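Local coordinates for Rho-related gtp-binding protein RHOD (Homo sapiens, PDB 2J1L) that is a small GTP-binding protein of the Rho branch of the Ras family and holds guanosine-5'-diphosphate in its nucleotide pocket, at residues 108-113 with 197-202; 122-127 with 174-179; 138-143 with 204-209; 149-154 with 183-188. All blocks are in the same frame, centred on the assembly; numbering follows the deposited sequence.

In the fold
Contacts 1 and 3 pack a helix on the central sheet of a Ras-type fold, contact 2 joins two helices, and contact 4 ties a nucleotide-binding loop to the edge strand. Contacts 1 and 3 both use helix 196-209, and their centres are about 9 Å apart. Strands 106-114 and 141-146 are neighbours: Leu-109 N lies 2.8 Å from Pro-140 O. Contact 2 pairs helices 118-135 and 170-179 on the opposite face, and Ile-124 packs there on Leu-111 and Phe-113. In contact 4, loop 149-154 binds the guanine of GDP. Its centre is about 20 Å from that of contact 3. The side chains of Val-199 and Ile-124 are each about 11 Å from GDP.

Contact 1: 108-113 with 197-202; sequences VLLLCF and HAVFQE
Leu-110 is held in the sheet by backbone hydrogen bonds to Val-38 and Val-40 of strand 34-41, and its side chain meets Val-199 and Phe-200 of helix 196-209. This meeting is wholly apolar. One methyl does the touching: CD1 of Leu-110. It lies 4.1 Å from CG1 of Val-199 and 4.0 Å from CE1 of Phe-200. Leu-110 carries CG opposite its carbonyl carbon (chi1 -57°), and CD1 continues the extended line toward the helix. The leucine and phenylalanine side chains run roughly at right angles, and the methyl comes to the ring obliquely. The ring is also stacked on Phe-54, while Val-199 reaches Val-144 and Cys-188. Around Leu-110 the layer is extended by Val-37, Leu-39 and Ile-142. All three touching residues are buried deep in the protein interior. The helix therefore rests on an inner strand of this alpha/beta fold. Between these segments the packing is purely hydrocarbon, while the backbone of Leu-110 is hydrogen-bonded to strand 34-41.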
loop_
_atom_site.group_PDB
_atom_site.type_symbol
_atom_site.label_atom_id
_atom_site.label_comp_id
_atom_site.label_asym_id
_atom_site.label_seq_id
_atom_site.Cartn_x
_atom_site.Cartn_y
_atom_site.Cartn_z
ATOM N N VAL A 108 -3.478 5.959 -9.371
ATOM C CA VAL A 108 -3.080 4.631 -8.914
ATOM C C VAL A 108 -3.504 4.444 -7.470
ATOM O O VAL A 108 -3.499 5.388 -6.669
ATOM C CB VAL A 108 -1.556 4.386 -9.060
ATOM C CG1 VAL A 108 -0.754 5.392 -8.248
ATOM C CG2 VAL A 108 -1.193 2.948 -8.660
ATOM N N LEU A 109 -3.902 3.218 -7.159
ATOM C CA LEU A 109 -4.432 2.848 -5.852
ATOM C C LEU A 109 -3.446 1.926 -5.195
ATOM O O LEU A 109 -2.986 0.963 -5.835
ATOM C CB LEU A 109 -5.724 2.076 -6.015
ATOM C CG LEU A 109 -7.010 2.864 -6.204
ATOM C CD1 LEU A 109 -8.067 1.873 -6.586
ATOM C CD2 LEU A 109 -7.405 3.624 -4.933
ATOM N N LEU A 110 -3.120 2.215 -3.938
ATOM C CA LEU A 110 -2.293 1.349 -3.136
ATOM C C LEU A 110 -3.199 0.721 -2.116
ATOM O O LEU A 110 -3.650 1.386 -1.187
ATOM C CB LEU A 110 -1.188 2.127 -2.435
ATOM C CG LEU A 110 -0.222 2.945 -3.319
ATOM C CD1 LEU A 110 0.859 3.620 -2.441
ATOM C CD2 LEU A 110 0.425 2.067 -4.390
ATOM N N LEU A 111 -3.504 -0.558 -2.322
ATOM C CA LEU A 111 -4.232 -1.366 -1.360
ATOM C C LEU A 111 -3.246 -1.911 -0.329
ATOM O O LEU A 111 -2.478 -2.806 -0.633
ATOM C CB LEU A 111 -4.926 -2.531 -2.060
ATOM C CG LEU A 111 -6.027 -2.206 -3.062
ATOM C CD1 LEU A 111 -7.015 -3.403 -3.165
ATOM C CD2 LEU A 111 -6.786 -0.916 -2.705
ATOM N N CYS A 112 -3.311 -1.381 0.887
ATOM C CA CYS A 112 -2.337 -1.653 1.947
ATOM C C CYS A 112 -2.815 -2.673 2.974
ATOM O O CYS A 112 -3.983 -2.699 3.345
ATOM C CB CYS A 112 -2.047 -0.359 2.705
ATOM S SG CYS A 112 -1.291 0.904 1.670
ATOM N N PHE A 113 -1.897 -3.501 3.453
ATOM C CA PHE A 113 -2.198 -4.327 4.620
ATOM C C PHE A 113 -0.979 -4.499 5.529
ATOM O O PHE A 113 0.146 -4.336 5.087
ATOM C CB PHE A 113 -2.728 -5.681 4.187
ATOM C CG PHE A 113 -1.702 -6.536 3.521
ATOM C CD1 PHE A 113 -1.495 -6.454 2.144
ATOM C CD2 PHE A 113 -0.942 -7.430 4.266
ATOM C CE1 PHE A 113 -0.556 -7.245 1.534
ATOM C CE2 PHE A 113 -0.010 -8.229 3.654
ATOM C CZ PHE A 113 0.193 -8.134 2.283
ATOM N N HIS A 197 10.226 4.820 -0.274
ATOM C CA HIS A 197 10.335 5.587 -1.510
ATOM C C HIS A 197 10.134 4.738 -2.741
ATOM O O HIS A 197 9.580 5.223 -3.735
ATOM C CB HIS A 197 11.717 6.241 -1.652
ATOM C CG HIS A 197 11.927 7.398 -0.745
ATOM N ND1 HIS A 197 11.706 8.698 -1.148
ATOM C CD2 HIS A 197 12.333 7.456 0.548
ATOM C CE1 HIS A 197 11.983 9.513 -0.139
ATOM N NE2 HIS A 197 12.373 8.783 0.897
ATOM N N ALA A 198 10.642 3.509 -2.711
ATOM C CA ALA A 198 10.446 2.602 -3.830
ATOM C C ALA A 198 8.960 2.394 -4.051
ATOM O O ALA A 198 8.508 2.429 -5.183
ATOM C CB ALA A 198 11.146 1.262 -3.606
ATOM N N VAL A 199 8.187 2.231 -2.984
ATOM C CA VAL A 199 6.751 2.069 -3.169
ATOM C C VAL A 199 6.164 3.227 -3.968
ATOM O O VAL A 199 5.402 3.017 -4.901
ATOM C CB VAL A 199 5.966 1.930 -1.842
ATOM C CG1 VAL A 199 4.499 1.799 -2.134
ATOM C CG2 VAL A 199 6.468 0.727 -1.025
ATOM N N PHE A 200 6.514 4.448 -3.621
ATOM C CA PHE A 200 5.880 5.578 -4.272
ATOM C C PHE A 200 6.469 5.866 -5.651
ATOM O O PHE A 200 5.826 6.499 -6.465
ATOM C CB PHE A 200 5.919 6.807 -3.379
ATOM C CG PHE A 200 4.989 6.709 -2.212
ATOM C CD1 PHE A 200 3.642 7.058 -2.342
ATOM C CD2 PHE A 200 5.434 6.243 -0.981
ATOM C CE1 PHE A 200 2.794 6.960 -1.291
ATOM C CE2 PHE A 200 4.560 6.153 0.083
ATOM C CZ PHE A 200 3.240 6.497 -0.083
ATOM N N GLN A 201 7.679 5.392 -5.910
ATOM C CA GLN A 201 8.263 5.483 -7.237
ATOM C C GLN A 201 7.632 4.492 -8.202
ATOM O O GLN A 201 7.372 4.832 -9.353
ATOM C CB GLN A 201 9.771 5.226 -7.183
ATOM C CG GLN A 201 10.577 6.467 -6.932
ATOM C CD GLN A 201 12.043 6.193 -6.965
ATOM O OE1 GLN A 201 12.725 6.580 -7.912
ATOM N NE2 GLN A 201 12.551 5.512 -5.941
ATOM N N GLU A 202 7.432 3.259 -7.752
ATOM C CA GLU A 202 6.666 2.289 -8.530
ATOM C C GLU A 202 5.274 2.816 -8.792
ATOM O O GLU A 202 4.793 2.792 -9.916
ATOM C CB GLU A 202 6.547 0.965 -7.797
ATOM C CG GLU A 202 7.473 -0.101 -8.364
ATOM C CD GLU A 202 7.095 -0.494 -9.789
ATOM O OE1 GLU A 202 6.082 -1.216 -9.974
ATOM O OE2 GLU A 202 7.819 -0.072 -10.721
#

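Contact 2: 122-127 with 174-179; sequences DNIFNR and QEMARS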
loop_
_atom_site.group_PDB
_atom_site.type_symbol
_atom_site.label_atom_id
_atom_site.label_comp_id
_atom_site.label_asym_id
_atom_site.label_seq_id
_atom_site.Cartn_x
_atom_site.Cartn_y
_atom_site.Cartn_z
ATOM N N ASP A 122 -6.768 -10.512 4.443
ATOM C CA ASP A 122 -8.041 -11.060 3.968
ATOM C C ASP A 122 -8.923 -9.988 3.340
ATOM O O ASP A 122 -9.557 -10.218 2.299
ATOM C CB ASP A 122 -8.819 -11.691 5.124
ATOM C CG ASP A 122 -8.182 -12.996 5.661
ATOM O OD1 ASP A 122 -7.115 -13.434 5.151
ATOM O OD2 ASP A 122 -8.766 -13.575 6.615
ATOM N N ASN A 123 -8.957 -8.821 3.982
ATOM C CA ASN A 123 -9.803 -7.716 3.557
ATOM C C ASN A 123 -9.380 -7.031 2.255
ATOM O O ASN A 123 -10.165 -6.277 1.655
ATOM C CB ASN A 123 -9.902 -6.674 4.665
ATOM C CG ASN A 123 -10.916 -7.031 5.711
ATOM O OD1 ASN A 123 -11.787 -7.877 5.495
ATOM N ND2 ASN A 123 -10.820 -6.375 6.865
ATOM N N ILE A 124 -8.153 -7.273 1.815
ATOM C CA ILE A 124 -7.732 -6.772 0.526
ATOM C C ILE A 124 -8.663 -7.420 -0.478
ATOM O O ILE A 124 -9.292 -6.742 -1.277
ATOM C CB ILE A 124 -6.259 -7.115 0.220
ATOM C CG1 ILE A 124 -5.316 -6.460 1.233
ATOM C CG2 ILE A 124 -5.868 -6.613 -1.131
ATOM C CD1 ILE A 124 -5.473 -4.939 1.351
ATOM N N PHE A 125 -8.790 -8.732 -0.379
ATOM C CA PHE A 125 -9.628 -9.505 -1.270
ATOM C C PHE A 125 -11.127 -9.403 -0.931
ATOM O O PHE A 125 -11.939 -9.252 -1.831
ATOM C CB PHE A 125 -9.174 -10.962 -1.219
ATOM C CG PHE A 125 -9.763 -11.823 -2.283
ATOM C CD1 PHE A 125 -9.160 -11.916 -3.522
ATOM C CD2 PHE A 125 -10.903 -12.578 -2.036
ATOM C CE1 PHE A 125 -9.681 -12.718 -4.504
ATOM C CE2 PHE A 125 -11.436 -13.388 -3.018
ATOM C CZ PHE A 125 -10.829 -13.460 -4.257
ATOM N N ASN A 126 -11.506 -9.503 0.343
ATOM C CA ASN A 126 -12.939 -9.626 0.685
ATOM C C ASN A 126 -13.698 -8.311 0.647
ATOM O O ASN A 126 -14.913 -8.317 0.511
ATOM C CB ASN A 126 -13.150 -10.255 2.078
ATOM C CG ASN A 126 -12.560 -11.638 2.190
ATOM O OD1 ASN A 126 -12.390 -12.317 1.201
ATOM N ND2 ASN A 126 -12.228 -12.056 3.404
ATOM N N ARG A 127 -12.991 -7.198 0.780
ATOM C CA ARG A 127 -13.611 -5.909 1.064
ATOM C C ARG A 127 -13.093 -4.785 0.136
ATOM O O ARG A 127 -13.913 -4.010 -0.385
ATOM C CB ARG A 127 -13.429 -5.606 2.565
ATOM C CG ARG A 127 -13.176 -4.148 3.009
ATOM C CD ARG A 127 -14.461 -3.330 3.129
ATOM N NE ARG A 127 -14.231 -1.948 3.597
ATOM C CZ ARG A 127 -15.205 -1.063 3.831
ATOM N NH1 ARG A 127 -16.473 -1.404 3.658
ATOM N NH2 ARG A 127 -14.920 0.170 4.244
ATOM N N GLN A 174 2.314 -11.883 -3.085
ATOM C CA GLN A 174 2.320 -11.843 -4.541
ATOM C C GLN A 174 1.072 -12.520 -5.095
ATOM O O GLN A 174 0.416 -11.989 -5.985
ATOM C CB GLN A 174 3.594 -12.520 -5.079
ATOM C CG GLN A 174 4.104 -11.943 -6.385
ATOM C CD GLN A 174 5.604 -11.737 -6.372
ATOM O OE1 GLN A 174 6.371 -12.698 -6.279
ATOM N NE2 GLN A 174 6.033 -10.477 -6.459
ATOM N N GLU A 175 0.757 -13.695 -4.555
ATOM C CA GLU A 175 -0.482 -14.404 -4.880
ATOM C C GLU A 175 -1.734 -13.527 -4.709
ATOM O O GLU A 175 -2.567 -13.446 -5.605
ATOM C CB GLU A 175 -0.637 -15.657 -4.005
ATOM C CG GLU A 175 0.398 -16.770 -4.214
ATOM C CD GLU A 175 0.547 -17.210 -5.678
ATOM O OE1 GLU A 175 1.337 -16.579 -6.420
ATOM O OE2 GLU A 175 -0.106 -18.204 -6.079
ATOM N N MET A 176 -1.866 -12.880 -3.556
ATOM C CA MET A 176 -2.935 -11.903 -3.345
ATOM C C MET A 176 -3.006 -10.903 -4.489
ATOM O O MET A 176 -4.081 -10.639 -5.027
ATOM C CB MET A 176 -2.705 -11.132 -2.053
ATOM C CG MET A 176 -3.795 -10.095 -1.705
ATOM S SD MET A 176 -5.475 -10.768 -1.539
ATOM C CE MET A 176 -5.195 -12.384 -0.807
ATOM N N ALA A 177 -1.857 -10.348 -4.852
ATOM C CA ALA A 177 -1.782 -9.377 -5.935
ATOM C C ALA A 177 -2.359 -9.935 -7.235
ATOM O O ALA A 177 -3.169 -9.263 -7.899
ATOM C CB ALA A 177 -0.331 -8.911 -6.145
ATOM N N ARG A 178 -1.945 -11.147 -7.603
ATOM C CA ARG A 178 -2.496 -11.780 -8.791
ATOM C C ARG A 178 -4.012 -11.941 -8.682
ATOM O O ARG A 178 -4.727 -11.630 -9.633
ATOM C CB ARG A 178 -1.823 -13.133 -9.110
ATOM C CG ARG A 178 -0.439 -12.970 -9.725
ATOM C CD ARG A 178 0.095 -14.238 -10.409
ATOM N NE ARG A 178 1.046 -15.010 -9.584
ATOM C CZ ARG A 178 2.266 -14.597 -9.196
ATOM N NH1 ARG A 178 3.037 -15.404 -8.462
ATOM N NH2 ARG A 178 2.729 -13.386 -9.522
ATOM N N SER A 179 -4.515 -12.373 -7.528
ATOM C CA SER A 179 -5.943 -12.694 -7.450
ATOM C C SER A 179 -6.809 -11.443 -7.377
ATOM O O SER A 179 -8.034 -11.519 -7.447
ATOM C CB SER A 179 -6.259 -13.677 -6.318
ATOM O OG SER A 179 -5.946 -13.134 -5.066
#
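Met-176 packs between Ile-124 and Phe-125 where two neighbouring helices of the Ras-type alpha/beta fold lie side by side. The helix segments are nearly parallel, 9° apart, with axes 10.3 Å from each other. The closely packed, buried part faces the sheet. There CG of Met-176 sits 4.1 Å from CG2 of Ile-124. Ile-124 also packs on Leu-111 and Phe-113 of strand 106-114. The methionine chain leaves with CG opposite its backbone N, then bends at chi2 and chi3. This turns SD against CB of Phe-125 at 3.7 Å. The sulfur also makes a Met-aromatic contact, 5.5 Å from the ring centroid and oblique to the ring. The other side faces solvent. Phe-125 is exposed there, and its ring points an edge at Ser-179 and also touches Val-180. CE1 of Phe-125 comes within 3.6 Å of Ser-179 O. Ser-179 is turned back to its own helix: OG donates a hydrogen bond to Met-176 O, 3.1 Å away.

Contact 3: 138-143 with 204-209; sequences KVPIIV and AEVALS
Pro-140 and Val-206 make the closest touch here: CB of the proline lies 3.6 Å from CG1 of the valine. CG of Pro-140 is farther from the same methyl, at 4.2 Å. The two side chains slide past each other in opposite directions, with CG1 nearest CB at one corner of the pyrrolidine ring. The second methyl of Val-206 serves a different partner. Its CG2 faces CD1 of Ile-142 at a more relaxed 4.3 Å. Chi1 of Val-206 is 172°, which sets CG1 opposite the backbone N and CG2 opposite the carbonyl carbon; the fork thus spans Pro-140, just before the strand, and Ile-142 in it, both directed toward the helix.

The next shell fixes both sides. Pro-140 and Ile-142 are hydrogen-bonded through their backbones to strand 106-114, at Leu-109 and, for Ile-142, also Leu-111. Ile-142 packs further on Leu-186 of strand 184-187. On the helix, Val-206 also touches Val-183, and, one residue on, Ala-207 turns to Val-108 and Val-35. Leu-208 adds contacts with Val-35 and Arg-33. The last turns of helix 196-209 are in this way laid over the beginnings of several parallel strands. This is the C-terminal helix packed on one face of the central sheet, as in other Ras-family G domains.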
loop_
_atom_site.group_PDB
_atom_site.type_symbol
_atom_site.label_atom_id
_atom_site.label_comp_id
_atom_site.label_asym_id
_atom_site.label_seq_id
_atom_site.Cartn_x
_atom_site.Cartn_y
_atom_site.Cartn_z
ATOM N N LYS A 138 -10.925 1.089 -14.679
ATOM C CA LYS A 138 -9.551 1.008 -15.173
ATOM C C LYS A 138 -8.528 1.887 -14.444
ATOM O O LYS A 138 -7.849 2.690 -15.080
ATOM N N VAL A 139 -8.409 1.733 -13.127
ATOM C CA VAL A 139 -7.413 2.481 -12.349
ATOM C C VAL A 139 -6.439 1.511 -11.689
ATOM O O VAL A 139 -6.869 0.618 -10.983
ATOM C CB VAL A 139 -8.060 3.341 -11.256
ATOM C CG1 VAL A 139 -6.987 3.996 -10.421
ATOM C CG2 VAL A 139 -8.949 4.398 -11.871
ATOM N N PRO A 140 -5.124 1.690 -11.892
ATOM C CA PRO A 140 -4.190 0.624 -11.535
ATOM C C PRO A 140 -4.055 0.401 -10.026
ATOM O O PRO A 140 -4.091 1.358 -9.257
ATOM C CB PRO A 140 -2.850 1.113 -12.104
ATOM C CG PRO A 140 -3.169 2.291 -12.951
ATOM C CD PRO A 140 -4.425 2.870 -12.415
ATOM N N ILE A 141 -3.882 -0.868 -9.642
ATOM C CA ILE A 141 -3.758 -1.305 -8.259
ATOM C C ILE A 141 -2.362 -1.872 -8.023
ATOM O O ILE A 141 -1.888 -2.707 -8.816
ATOM C CB ILE A 141 -4.746 -2.448 -7.932
ATOM C CG1 ILE A 141 -6.213 -1.988 -8.041
ATOM C CG2 ILE A 141 -4.414 -3.054 -6.559
ATOM N N ILE A 142 -1.713 -1.395 -6.952
ATOM C CA ILE A 142 -0.563 -2.027 -6.355
ATOM C C ILE A 142 -0.946 -2.472 -4.945
ATOM O O ILE A 142 -1.506 -1.681 -4.178
ATOM C CB ILE A 142 0.560 -1.037 -6.171
ATOM C CG1 ILE A 142 1.127 -0.591 -7.501
ATOM C CG2 ILE A 142 1.668 -1.629 -5.314
ATOM C CD1 ILE A 142 2.220 0.435 -7.326
ATOM N N VAL A 143 -0.632 -3.717 -4.596
ATOM C CA VAL A 143 -0.809 -4.216 -3.228
ATOM C C VAL A 143 0.446 -3.928 -2.464
ATOM O O VAL A 143 1.523 -4.304 -2.929
ATOM C CB VAL A 143 -1.048 -5.744 -3.196
ATOM C CG1 VAL A 143 -0.990 -6.291 -1.757
ATOM C CG2 VAL A 143 -2.382 -6.077 -3.838
ATOM N N ALA A 204 4.251 5.895 -8.980
ATOM C CA ALA A 204 4.384 6.895 -10.039
ATOM C C ALA A 204 4.580 6.272 -11.424
ATOM O O ALA A 204 3.907 6.646 -12.369
ATOM C CB ALA A 204 5.540 7.824 -9.719
ATOM N N GLU A 205 5.514 5.335 -11.538
ATOM C CA GLU A 205 5.801 4.694 -12.818
ATOM C C GLU A 205 4.524 4.033 -13.342
ATOM O O GLU A 205 4.098 4.276 -14.479
ATOM C CB GLU A 205 6.968 3.684 -12.696
ATOM C CG GLU A 205 8.364 4.337 -12.882
ATOM C CD GLU A 205 9.578 3.508 -12.355
ATOM O OE1 GLU A 205 9.594 3.091 -11.172
ATOM O OE2 GLU A 205 10.551 3.320 -13.129
ATOM N N VAL A 206 3.887 3.242 -12.487
ATOM C CA VAL A 206 2.633 2.593 -12.846
ATOM C C VAL A 206 1.545 3.599 -13.293
ATOM O O VAL A 206 0.934 3.411 -14.346
ATOM C CB VAL A 206 2.130 1.713 -11.700
ATOM C CG1 VAL A 206 0.725 1.196 -11.989
ATOM C CG2 VAL A 206 3.107 0.559 -11.488
ATOM N N ALA A 207 1.321 4.666 -12.524
ATOM C CA ALA A 207 0.262 5.627 -12.856
ATOM C C ALA A 207 0.479 6.267 -14.227
ATOM O O ALA A 207 -0.450 6.377 -15.032
ATOM C CB ALA A 207 0.167 6.697 -11.790
ATOM N N LEU A 208 1.716 6.672 -14.487
ATOM C CA LEU A 208 2.073 7.308 -15.745
ATOM C C LEU A 208 2.057 6.335 -16.927
ATOM O O LEU A 208 1.692 6.718 -18.036
ATOM C CB LEU A 208 3.430 8.010 -15.612
ATOM C CG LEU A 208 3.361 9.220 -14.665
ATOM C CD1 LEU A 208 4.731 9.610 -14.126
ATOM C CD2 LEU A 208 2.710 10.406 -15.359
ATOM N N SER A 209 2.423 5.079 -16.693
ATOM C CA SER A 209 2.410 4.077 -17.759
ATOM C C SER A 209 0.997 3.737 -18.268
ATOM O O SER A 209 0.868 3.215 -19.381
ATOM C CB SER A 209 3.127 2.805 -17.317
ATOM O OG SER A 209 2.528 2.279 -16.147
#

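Contact 4: 149-154 with 183-188; sequences DLRKDK and VAYLEC. With GDP (guanosine-5'-diphosphate), chain B.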
loop_
_atom_site.group_PDB
_atom_site.type_symbol
_atom_site.label_atom_id
_atom_site.label_comp_id
_atom_site.label_asym_id
_atom_site.label_seq_id
_atom_site.Cartn_x
_atom_site.Cartn_y
_atom_site.Cartn_z
ATOM N N ASP A 149 8.958 -5.133 9.130
ATOM C CA ASP A 149 9.878 -5.301 10.246
ATOM C C ASP A 149 9.332 -6.257 11.315
ATOM O O ASP A 149 10.110 -6.899 12.045
ATOM C CB ASP A 149 10.217 -3.945 10.868
ATOM C CG ASP A 149 8.991 -3.184 11.312
ATOM O OD1 ASP A 149 8.183 -2.775 10.432
ATOM O OD2 ASP A 149 8.838 -2.986 12.533
ATOM N N LEU A 150 8.008 -6.372 11.388
ATOM C CA LEU A 150 7.357 -7.165 12.441
ATOM C C LEU A 150 7.348 -8.691 12.228
ATOM O O LEU A 150 6.966 -9.428 13.134
ATOM C CB LEU A 150 5.929 -6.650 12.677
ATOM C CG LEU A 150 5.855 -5.243 13.296
ATOM C CD1 LEU A 150 4.405 -4.881 13.656
ATOM C CD2 LEU A 150 6.765 -5.148 14.506
ATOM N N ARG A 151 7.766 -9.162 11.051
ATOM C CA ARG A 151 8.046 -10.590 10.848
ATOM C C ARG A 151 9.176 -11.054 11.754
ATOM O O ARG A 151 9.129 -12.160 12.294
ATOM C CB ARG A 151 8.468 -10.879 9.416
ATOM C CG ARG A 151 7.430 -10.567 8.382
ATOM C CD ARG A 151 7.775 -11.235 7.062
ATOM N NE ARG A 151 6.735 -10.970 6.071
ATOM C CZ ARG A 151 6.893 -10.297 4.935
ATOM N NH1 ARG A 151 5.858 -10.139 4.131
ATOM N NH2 ARG A 151 8.060 -9.782 4.582
ATOM N N LYS A 152 10.205 -10.220 11.901
ATOM C CA LYS A 152 11.283 -10.516 12.841
ATOM C C LYS A 152 10.755 -10.613 14.296
ATOM O O LYS A 152 11.354 -11.312 15.115
ATOM C CB LYS A 152 12.424 -9.492 12.724
ATOM C CG LYS A 152 13.338 -9.708 11.521
ATOM N N ASP A 153 9.630 -9.948 14.602
ATOM C CA ASP A 153 9.041 -9.949 15.965
ATOM C C ASP A 153 8.555 -11.346 16.363
ATOM O O ASP A 153 7.538 -11.820 15.842
ATOM C CB ASP A 153 7.869 -8.951 16.052
ATOM C CG ASP A 153 7.499 -8.586 17.487
ATOM O OD1 ASP A 153 7.374 -7.371 17.757
ATOM O OD2 ASP A 153 7.321 -9.500 18.328
ATOM N N LYS A 154 9.276 -11.978 17.288
ATOM C CA LYS A 154 9.014 -13.354 17.710
ATOM C C LYS A 154 7.724 -13.500 18.537
ATOM O O LYS A 154 7.011 -14.509 18.416
ATOM C CB LYS A 154 10.227 -13.913 18.477
ATOM C CG LYS A 154 11.423 -14.217 17.582
ATOM C CD LYS A 154 12.751 -14.144 18.315
ATOM N N VAL A 183 -1.225 -4.581 -10.505
ATOM C CA VAL A 183 -0.059 -4.469 -11.376
ATOM C C VAL A 183 1.259 -4.847 -10.675
ATOM O O VAL A 183 2.246 -5.146 -11.335
ATOM C CB VAL A 183 0.039 -3.054 -11.960
ATOM C CG1 VAL A 183 1.308 -2.893 -12.770
ATOM C CG2 VAL A 183 -1.177 -2.776 -12.822
ATOM N N ALA A 184 1.279 -4.840 -9.345
ATOM C CA ALA A 184 2.472 -5.239 -8.601
ATOM C C ALA A 184 2.180 -5.473 -7.124
ATOM O O ALA A 184 1.141 -5.061 -6.592
ATOM C CB ALA A 184 3.543 -4.178 -8.741
ATOM N N TYR A 185 3.137 -6.116 -6.467
ATOM C CA TYR A 185 3.132 -6.258 -5.030
ATOM C C TYR A 185 4.467 -5.791 -4.494
ATOM O O TYR A 185 5.521 -6.181 -4.984
ATOM C CB TYR A 185 2.885 -7.695 -4.611
ATOM C CG TYR A 185 3.136 -7.919 -3.140
ATOM C CD1 TYR A 185 2.178 -7.609 -2.198
ATOM C CD2 TYR A 185 4.354 -8.413 -2.689
ATOM C CE1 TYR A 185 2.430 -7.781 -0.849
ATOM C CE2 TYR A 185 4.603 -8.592 -1.345
ATOM C CZ TYR A 185 3.650 -8.273 -0.444
ATOM O OH TYR A 185 3.906 -8.461 0.874
ATOM N N LEU A 186 4.408 -4.948 -3.471
ATOM C CA LEU A 186 5.587 -4.385 -2.859
ATOM C C LEU A 186 5.439 -4.435 -1.364
ATOM O O LEU A 186 4.342 -4.558 -0.836
ATOM C CB LEU A 186 5.748 -2.947 -3.299
ATOM C CG LEU A 186 5.864 -2.723 -4.813
ATOM C CD1 LEU A 186 5.313 -1.336 -5.220
ATOM C CD2 LEU A 186 7.317 -2.923 -5.242
ATOM N N GLU A 187 6.563 -4.325 -0.689
ATOM C CA GLU A 187 6.627 -4.376 0.764
ATOM C C GLU A 187 7.553 -3.306 1.280
ATOM O O GLU A 187 8.549 -2.953 0.620
ATOM C CB GLU A 187 7.233 -5.681 1.201
ATOM C CG GLU A 187 6.350 -6.834 1.005
ATOM C CD GLU A 187 6.986 -8.107 1.525
ATOM O OE1 GLU A 187 8.207 -8.110 1.790
ATOM O OE2 GLU A 187 6.249 -9.099 1.674
ATOM N N CYS A 188 7.263 -2.847 2.489
ATOM C CA CYS A 188 8.067 -1.822 3.117
ATOM C C CYS A 188 7.861 -1.848 4.610
ATOM O O CYS A 188 6.915 -2.457 5.106
ATOM C CB CYS A 188 7.639 -0.472 2.592
ATOM S SG CYS A 188 5.903 -0.190 2.907
HETATM P PB GDP B . -3.318 3.637 9.586
HETATM O O1B GDP B . -2.833 4.978 9.133
HETATM O O2B GDP B . -3.578 2.711 8.440
HETATM O O3B GDP B . -4.580 3.819 10.392
HETATM O O3A GDP B . -2.166 2.977 10.471
HETATM P PA GDP B . -1.093 3.969 11.179
HETATM O O1A GDP B . -0.118 4.586 10.203
HETATM O O2A GDP B . -1.847 5.076 11.868
HETATM O "O5'" GDP B . -0.297 2.988 12.188
HETATM C "C5'" GDP B . -0.985 2.072 13.028
HETATM C "C4'" GDP B . -0.046 1.492 14.070
HETATM O "O4'" GDP B . 1.017 0.701 13.505
HETATM C "C3'" GDP B . 0.660 2.614 14.833
HETATM O "O3'" GDP B . 1.058 2.159 16.140
HETATM C "C2'" GDP B . 1.916 2.838 14.052
HETATM O "O2'" GDP B . 2.957 3.405 14.829
HETATM C "C1'" GDP B . 2.259 1.416 13.708
HETATM N N9 GDP B . 3.094 1.360 12.508
HETATM C C8 GDP B . 2.945 2.022 11.345
HETATM N N7 GDP B . 3.917 1.644 10.464
HETATM C C5 GDP B . 4.690 0.739 11.080
HETATM C C6 GDP B . 5.867 -0.051 10.725
HETATM O O6 GDP B . 6.412 0.038 9.585
HETATM N N1 GDP B . 6.337 -0.870 11.671
HETATM C C2 GDP B . 5.784 -0.987 12.896
HETATM N N2 GDP B . 6.338 -1.840 13.789
HETATM N N3 GDP B . 4.700 -0.297 13.294
HETATM C C4 GDP B . 4.138 0.558 12.424
#
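Arg-151 and Glu-187 form the salt bridge of this contact, end-on and with two nitrogens. NH1 donates to OE2 of Glu-187 at 2.7 Å, with a nearly straight N-H...O angle of 168°. NH2 reaches OE1 of Glu-187 at a longer 3.3 Å. Both oxygens lie near the guanidinium plane, yet they are approached from above the carboxylate plane, and the two planes are 43° apart. The extended arginine chain carries the group across. Further hydrogen bonds fix both ends. Tyr-185 OH donates to Glu-187 OE2 at 2.6 Å, and the oxygen accepts with its anti lone pair. Arg-151 NH1 also donates to Val-168 O.

Ligand bonds come from Asp-149. GDP N1 donates to OD1 of Asp-149 at 2.9 Å, and GDP N2 donates to OD2 at 3.0 Å. Ser-189 OG is hydrogen-bonded to OD1. Van der Waals contact comes from Leu-150, whose CD2 is 3.4 Å from the GDP amino nitrogen N2.

Asp-149 stands at the aspartate of the guanine-recognition motif of Ras proteins. Its two oxygens match the adjacent N1 and N2 donors of guanine. Three donated bonds on Glu-187 would probably favour its charged form, and the ion pair ties the loop to the edge strand.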